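Long-range contacts in purine nucleoside phosphorylase (Bacillus licheniformis, PDB 6DZD), which probably catalyses the phosphorolysis of adenosine, inosine and methylthioadenosine and the deamination of adenosine, and carries a bound zinc ion: residues Cys128-Val133 and Thr267-Ser272; Lys153-Gly158 and Glu227-Leu232. One frame throughout, in Å; residues are numbered along the deposited sequence.

Contact 1 of 2, residues Cys128-Val133 and Thr267-Ser272; sequences CFADCV and TGRMMS
Bends at chi2 (83°) and chi3 (58°) fold the Met270 side chain back over the backbone at Phe129 O and Ala130, which places CE of Met270 3.5 Å from O of Phe129. On the neighbouring residue, a single bend at chi2 (-76°) turns the Arg269 chain along Ala130, and its CD lies 3.4 Å from Ala130 CB. The chain brings the guanidinium back over its own segment, where Arg269 NH1 donates to Gly268 O at 3.0 Å, with the acceptor close to the guanidinium plane but the donor well above the carbonyl plane. The backbones here are antiparallel neighbours in a mixed beta-sheet: Cys128 and Met271 form a non-hydrogen-bonded pair, Phe129 and Met270 a hydrogen-bonded one. Phe129 N donates to Met270 O at 2.8 Å, whereas the return bond from Met270 N to Phe129 O is weak. After Phe129 the backbone leaves the sheet in a loop toward Cys132, whose arrangement with His149 and Asp114 resembles a Cys-His-Asp triad, a role not established here. The Phe129 ring shares its sheet face with Met270 and also meets His149. Along the strand, Ser272 OG approaches the ring obliquely, 3.3 Å from Phe129 CE2.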
ATOM      1  N   CYS A 128      -0.744  -6.017   1.539  1.00 17.24           N
ATOM      2  CA  CYS A 128      -0.600  -6.774   0.302  1.00 17.55           C
ATOM      3  C   CYS A 128      -1.231  -6.037  -0.876  1.00 16.86           C
ATOM      4  O   CYS A 128      -2.235  -5.328  -0.721  1.00 16.53           O
ATOM      5  CB  CYS A 128      -1.199  -8.169   0.442  1.00 18.96           C
ATOM      6  SG  CYS A 128      -0.177  -9.154   1.544  1.00 20.21           S
ATOM      7  N   PHE A 129      -0.576  -6.138  -2.038  1.00 10.14           N
ATOM      8  CA  PHE A 129      -0.926  -5.335  -3.193  1.00 10.09           C
ATOM      9  C   PHE A 129      -0.705  -6.106  -4.475  1.00 10.43           C
ATOM     10  O   PHE A 129       0.181  -6.961  -4.550  1.00 11.09           O
ATOM     11  CB  PHE A 129      -0.109  -4.057  -3.228  1.00 33.77           C
ATOM     12  CG  PHE A 129      -0.468  -3.095  -2.143  1.00 33.58           C
ATOM     13  CD1 PHE A 129      -1.478  -2.173  -2.334  1.00 33.62           C
ATOM     14  CD2 PHE A 129       0.193  -3.118  -0.933  1.00 33.57           C
ATOM     15  CE1 PHE A 129      -1.802  -1.285  -1.338  1.00 33.55           C
ATOM     16  CE2 PHE A 129      -0.129  -2.235   0.055  1.00 33.56           C
ATOM     17  CZ  PHE A 129      -1.124  -1.317  -0.142  1.00 33.50           C
ATOM     18  N   ALA A 130      -1.563  -5.844  -5.461  1.00 16.81           N
ATOM     19  CA  ALA A 130      -1.347  -6.357  -6.801  1.00 17.35           C
ATOM     20  C   ALA A 130      -2.130  -5.520  -7.803  1.00 17.90           C
ATOM     21  O   ALA A 130      -2.709  -6.092  -8.730  1.00 18.64           O
ATOM     22  CB  ALA A 130      -1.749  -7.830  -6.889  1.00 17.71           C
ATOM     23  N   ASP A 131      -2.166  -4.192  -7.595  1.00 18.01           N
ATOM     24  CA  ASP A 131      -2.810  -3.170  -8.428  1.00 18.66           C
ATOM     25  C   ASP A 131      -3.343  -1.993  -7.601  1.00 18.37           C
ATOM     26  O   ASP A 131      -3.247  -0.841  -8.037  1.00 18.72           O
ATOM     27  CB  ASP A 131      -3.963  -3.719  -9.262  1.00 19.60           C
ATOM     28  CG  ASP A 131      -3.516  -4.216 -10.618  1.00 20.45           C
ATOM     29  OD1 ASP A 131      -2.371  -3.905 -11.016  1.00 20.39           O
ATOM     30  OD2 ASP A 131      -4.296  -4.939 -11.274  1.00 21.33           O
ATOM     31  N   CYS A 132      -3.942  -2.261  -6.437  1.00 18.77           N
ATOM     32  CA  CYS A 132      -4.474  -1.190  -5.593  1.00 18.69           C
ATOM     33  C   CYS A 132      -3.350  -0.267  -5.104  1.00 18.96           C
ATOM     34  O   CYS A 132      -2.169  -0.605  -5.139  1.00 19.20           O
ATOM     35  CB  CYS A 132      -5.232  -1.753  -4.382  1.00 18.46           C
ATOM     36  SG  CYS A 132      -6.420  -3.117  -4.645  1.00 18.80           S
ATOM     37  N   VAL A 133      -3.746   0.906  -4.618  1.00 17.57           N
ATOM     38  CA  VAL A 133      -2.835   1.998  -4.271  1.00 17.94           C
ATOM     39  C   VAL A 133      -2.213   1.849  -2.881  1.00 17.43           C
ATOM     40  O   VAL A 133      -2.921   1.860  -1.863  1.00 17.07           O
ATOM     41  CB  VAL A 133      -3.564   3.347  -4.389  1.00 18.67           C
ATOM     42  CG1 VAL A 133      -2.685   4.473  -3.929  1.00 20.01           C
ATOM     43  CG2 VAL A 133      -4.041   3.561  -5.796  1.00 19.44           C
ATOM     44  N   THR A 267      -3.466 -14.337  -9.173  1.00 23.91           N
ATOM     45  CA  THR A 267      -2.083 -13.876  -9.208  1.00 22.73           C
ATOM     46  C   THR A 267      -1.563 -13.691  -7.786  1.00 21.27           C
ATOM     47  O   THR A 267      -2.308 -13.790  -6.808  1.00 21.07           O
ATOM     48  CB  THR A 267      -1.951 -12.560  -9.985  1.00 22.01           C
ATOM     49  OG1 THR A 267      -0.575 -12.219 -10.089  1.00 21.32           O
ATOM     50  CG2 THR A 267      -2.645 -11.413  -9.272  1.00 20.65           C
ATOM     51  N   GLY A 268      -0.262 -13.414  -7.683  1.00 20.49           N
ATOM     52  CA  GLY A 268       0.345 -13.141  -6.396  1.00 19.28           C
ATOM     53  C   GLY A 268       0.102 -11.705  -5.934  1.00 17.74           C
ATOM     54  O   GLY A 268      -0.589 -10.912  -6.572  1.00 17.58           O
ATOM     55  N   ARG A 269       0.668 -11.382  -4.774  1.00 16.79           N
ATOM     56  CA  ARG A 269       0.571 -10.048  -4.189  1.00 15.49           C
ATOM     57  C   ARG A 269       1.956  -9.626  -3.745  1.00 14.92           C
ATOM     58  O   ARG A 269       2.667 -10.406  -3.098  1.00 15.29           O
ATOM     59  CB  ARG A 269      -0.363  -9.990  -2.972  1.00 15.18           C
ATOM     60  CG  ARG A 269      -1.786 -10.444  -3.199  1.00 16.01           C
ATOM     61  CD  ARG A 269      -2.575  -9.400  -3.938  1.00 16.05           C
ATOM     62  NE  ARG A 269      -3.956  -9.812  -4.160  1.00 16.90           N
ATOM     63  CZ  ARG A 269      -4.346 -10.676  -5.095  1.00 18.15           C
ATOM     64  NH1 ARG A 269      -3.452 -11.231  -5.910  1.00 18.57           N
ATOM     65  NH2 ARG A 269      -5.630 -10.974  -5.224  1.00 19.31           N
ATOM     66  N   MET A 270       2.337  -8.408  -4.101  1.00 15.86           N
ATOM     67  CA  MET A 270       3.472  -7.768  -3.462  1.00 15.30           C
ATOM     68  C   MET A 270       3.047  -7.275  -2.081  1.00 14.54           C
ATOM     69  O   MET A 270       1.878  -7.369  -1.693  1.00 14.54           O
ATOM     70  CB  MET A 270       3.989  -6.604  -4.315  1.00 15.56           C
ATOM     71  CG  MET A 270       4.410  -7.006  -5.705  1.00 16.79           C
ATOM     72  SD  MET A 270       3.050  -7.112  -6.911  1.00 18.09           S
ATOM     73  CE  MET A 270       2.385  -5.440  -6.836  1.00 18.23           C
ATOM     74  N   MET A 271       3.998  -6.752  -1.316  1.00 17.11           N
ATOM     75  CA  MET A 271       3.619  -6.141  -0.050  1.00 16.65           C
ATOM     76  C   MET A 271       4.383  -4.839   0.168  1.00 16.19           C
ATOM     77  O   MET A 271       5.530  -4.692  -0.270  1.00 16.26           O
ATOM     78  CB  MET A 271       3.830  -7.097   1.136  1.00 16.96           C
ATOM     79  CG  MET A 271       5.254  -7.385   1.437  1.00 16.77           C
ATOM     80  SD  MET A 271       5.381  -8.524   2.791  1.00 16.94           S
ATOM     81  CE  MET A 271       7.090  -8.360   3.291  1.00 16.65           C
ATOM     82  N   SER A 272       3.709  -3.867   0.775  1.00 17.67           N
ATOM     83  CA  SER A 272       4.382  -2.700   1.314  1.00 17.52           C
ATOM     84  C   SER A 272       4.672  -2.940   2.794  1.00 17.36           C
ATOM     85  O   SER A 272       3.943  -3.662   3.481  1.00 17.29           O
ATOM     86  CB  SER A 272       3.547  -1.433   1.106  1.00 17.44           C
ATOM     87  OG  SER A 272       2.423  -1.379   1.952  1.00 17.27           O
TER

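Contact 2 of 2, residues Lys153-Gly158 and Glu227-Leu232; sequences KGTALG and EVNRQL
Thr155 meets Val228 and Asn229 where two helices pack side by side: the axes of segments 153-157 and 227-232 run 27° apart in the same sense and approach to 10.0 Å. The tight part centres on Thr155, whose two branches divide the work. Its chi1 of -62° sets OG1 beside the backbone N, turned to the amide of Asn229, and leaves the methyl CG2 anti to that N, 3.6 Å from Val228 CG1. Thr155 OG1 is also bonded to Gly151 O and Asn229 ND2 to Leu225 O, so this buried hydroxyl and amide nitrogen each take part in two hydrogen bonds. Ala150 of strand 144-150 and Ile201 of helix 195-201 pack against Thr155 as well. Toward Gly158 the fit is looser: Leu232 CD1 lies 3.8 Å from Thr155 O and 4.2 Å from Gly158 CA, where a Schellman motif ends the first helix. On the outer side of helix 225-236, turned from the interface, partly exposed Glu227 and Arg230 form a salt bridge. Across the interface itself, Asn229 ND2 donates to Thr155 OG1 at 3.0 Å with an N-H...O angle of 160°, the hydroxyl oxygen close to the amide plane.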
ATOM      1  N   LYS A 153     -12.503   1.247  -3.771  1.00 20.41           N
ATOM      2  CA  LYS A 153     -13.388   1.366  -2.613  1.00 21.24           C
ATOM      3  C   LYS A 153     -12.736   2.187  -1.508  1.00 21.38           C
ATOM      4  O   LYS A 153     -13.287   3.200  -1.050  1.00 22.06           O
ATOM      5  CB  LYS A 153     -13.752  -0.014  -2.074  1.00 21.61           C
ATOM      6  CG  LYS A 153     -14.832  -0.688  -2.839  1.00 22.00           C
ATOM      7  CD  LYS A 153     -14.864  -2.192  -2.576  1.00 22.43           C
ATOM      8  CE  LYS A 153     -16.078  -2.840  -3.285  1.00 23.08           C
ATOM      9  NZ  LYS A 153     -16.391  -4.243  -2.824  1.00 24.02           N
ATOM     10  N   GLY A 154     -11.542   1.768  -1.077  1.00 19.35           N
ATOM     11  CA  GLY A 154     -10.844   2.515  -0.045  1.00 19.53           C
ATOM     12  C   GLY A 154     -10.552   3.928  -0.474  1.00 19.64           C
ATOM     13  O   GLY A 154     -10.461   4.825   0.359  1.00 20.31           O
ATOM     14  N   THR A 155     -10.415   4.147  -1.777  1.00 19.42           N
ATOM     15  CA  THR A 155     -10.193   5.499  -2.260  1.00 20.19           C
ATOM     16  C   THR A 155     -11.461   6.322  -2.113  1.00 21.23           C
ATOM     17  O   THR A 155     -11.439   7.414  -1.533  1.00 22.17           O
ATOM     18  CB  THR A 155      -9.683   5.458  -3.699  1.00 20.02           C
ATOM     19  OG1 THR A 155      -8.430   4.754  -3.704  1.00 19.13           O
ATOM     20  CG2 THR A 155      -9.466   6.880  -4.245  1.00 21.42           C
ATOM     21  N   ALA A 156     -12.589   5.780  -2.572  1.00 18.99           N
ATOM     22  CA  ALA A 156     -13.858   6.473  -2.387  1.00 20.12           C
ATOM     23  C   ALA A 156     -14.164   6.695  -0.906  1.00 20.19           C
ATOM     24  O   ALA A 156     -14.786   7.694  -0.548  1.00 21.03           O
ATOM     25  CB  ALA A 156     -14.978   5.680  -3.068  1.00 20.72           C
ATOM     26  N   LEU A 157     -13.711   5.802  -0.024  1.00 18.18           N
ATOM     27  CA  LEU A 157     -13.935   5.998   1.402  1.00 18.48           C
ATOM     28  C   LEU A 157     -13.013   7.045   1.997  1.00 18.32           C
ATOM     29  O   LEU A 157     -13.301   7.551   3.089  1.00 18.87           O
ATOM     30  CB  LEU A 157     -13.748   4.688   2.165  1.00 18.17           C
ATOM     31  CG  LEU A 157     -14.907   3.695   2.046  1.00 18.85           C
ATOM     32  CD1 LEU A 157     -14.488   2.290   2.510  1.00 18.67           C
ATOM     33  CD2 LEU A 157     -16.144   4.173   2.788  1.00 19.98           C
ATOM     34  N   GLY A 158     -11.930   7.388   1.303  1.00 17.49           N
ATOM     35  CA  GLY A 158     -10.966   8.339   1.825  1.00 17.98           C
ATOM     36  C   GLY A 158     -10.118   7.764   2.940  1.00 17.60           C
ATOM     37  O   GLY A 158      -9.780   8.483   3.891  1.00 18.28           O
ATOM     38  N   GLU A 227      -3.948   9.598  -8.165  1.00 21.43           N
ATOM     39  CA  GLU A 227      -4.149  11.040  -8.152  1.00 21.85           C
ATOM     40  C   GLU A 227      -5.261  11.434  -7.194  1.00 21.52           C
ATOM     41  O   GLU A 227      -5.174  12.471  -6.530  1.00 21.67           O
ATOM     42  CB  GLU A 227      -4.432  11.539  -9.570  1.00 23.31           C
ATOM     43  CG  GLU A 227      -4.602  13.042  -9.699  1.00 25.06           C
ATOM     44  CD  GLU A 227      -3.357  13.845  -9.306  1.00 25.39           C
ATOM     45  OE1 GLU A 227      -2.258  13.253  -9.101  1.00 24.40           O
ATOM     46  OE2 GLU A 227      -3.498  15.089  -9.210  1.00 26.88           O
ATOM     47  N   VAL A 228      -6.322  10.635  -7.129  1.00 22.32           N
ATOM     48  CA  VAL A 228      -7.368  10.907  -6.159  1.00 21.87           C
ATOM     49  C   VAL A 228      -6.802  10.818  -4.758  1.00 20.79           C
ATOM     50  O   VAL A 228      -7.138  11.624  -3.883  1.00 20.75           O
ATOM     51  CB  VAL A 228      -8.545   9.940  -6.343  1.00 21.84           C
ATOM     52  CG1 VAL A 228      -9.666  10.309  -5.395  1.00 21.61           C
ATOM     53  CG2 VAL A 228      -9.010   9.936  -7.783  1.00 23.15           C
ATOM     54  N   ASN A 229      -5.948   9.827  -4.513  1.00 21.27           N
ATOM     55  CA  ASN A 229      -5.334   9.730  -3.199  1.00 20.40           C
ATOM     56  C   ASN A 229      -4.386  10.899  -2.944  1.00 20.82           C
ATOM     57  O   ASN A 229      -4.403  11.488  -1.855  1.00 20.67           O
ATOM     58  CB  ASN A 229      -4.634   8.387  -3.050  1.00 19.78           C
ATOM     59  CG  ASN A 229      -5.607   7.274  -2.758  1.00 19.20           C
ATOM     60  OD1 ASN A 229      -6.028   7.086  -1.618  1.00 18.54           O
ATOM     61  ND2 ASN A 229      -5.995   6.544  -3.788  1.00 19.79           N
ATOM     62  N   ARG A 230      -3.574  11.275  -3.932  1.00 21.12           N
ATOM     63  CA  ARG A 230      -2.745  12.458  -3.739  1.00 21.59           C
ATOM     64  C   ARG A 230      -3.606  13.673  -3.430  1.00 21.83           C
ATOM     65  O   ARG A 230      -3.269  14.476  -2.552  1.00 21.94           O
ATOM     66  CB  ARG A 230      -1.876  12.714  -4.960  1.00 22.32           C
ATOM     67  CG  ARG A 230      -0.865  13.805  -4.730  1.00 22.77           C
ATOM     68  CD  ARG A 230      -0.449  14.457  -6.054  1.00 23.69           C
ATOM     69  NE  ARG A 230      -1.529  15.238  -6.645  1.00 24.55           N
ATOM     70  CZ  ARG A 230      -1.859  16.458  -6.230  1.00 25.85           C
ATOM     71  NH1 ARG A 230      -2.854  17.121  -6.803  1.00 27.26           N
ATOM     72  NH2 ARG A 230      -1.188  17.015  -5.228  1.00 25.92           N
ATOM     73  N   GLN A 231      -4.738  13.805  -4.117  1.00 23.45           N
ATOM     74  CA  GLN A 231      -5.639  14.912  -3.833  1.00 23.91           C
ATOM     75  C   GLN A 231      -6.173  14.820  -2.416  1.00 23.14           C
ATOM     76  O   GLN A 231      -6.304  15.837  -1.729  1.00 23.67           O
ATOM     77  CB  GLN A 231      -6.781  14.938  -4.847  1.00 24.56           C
ATOM     78  CG  GLN A 231      -6.394  15.491  -6.205  1.00 26.02           C
ATOM     79  CD  GLN A 231      -7.588  15.764  -7.103  1.00 27.63           C
ATOM     80  OE1 GLN A 231      -8.630  16.237  -6.650  1.00 28.34           O
ATOM     81  NE2 GLN A 231      -7.428  15.493  -8.395  1.00 28.50           N
ATOM     82  N   LEU A 232      -6.437  13.602  -1.940  1.00 24.19           N
ATOM     83  CA  LEU A 232      -6.994  13.448  -0.608  1.00 23.45           C
ATOM     84  C   LEU A 232      -5.983  13.776   0.482  1.00 23.36           C
ATOM     85  O   LEU A 232      -6.368  14.302   1.534  1.00 23.28           O
ATOM     86  CB  LEU A 232      -7.509  12.031  -0.436  1.00 22.54           C
ATOM     87  CG  LEU A 232      -8.822  11.795  -1.173  1.00 22.80           C
ATOM     88  CD1 LEU A 232      -9.007  10.296  -1.395  1.00 22.25           C
ATOM     89  CD2 LEU A 232      -9.986  12.416  -0.401  1.00 23.18           C
TER

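Both contacts are buried, but contact 1 lies deeper, its centre about 7 Å from the centre of the chain against about 13 Å for contact 2. They hold different elements. Contact 1 pairs two strands of one sheet mainly through backbone bonds, with side-chain packing beside them, and buries 375 Å²; eight of its nine touching residues are buried. Contact 2 joins two helices mainly through side chains, burying 182 Å², and its second helix has an outer side where charges pair, Glu227 with Arg230. Contact 2 is nested within the chain loop that contact 1 closes. The two meet where Val133 CG1 packs 3.9 Å from Asn229 ND2, so strand 133-139, which follows the loop of contact 1, touches helix 225-236.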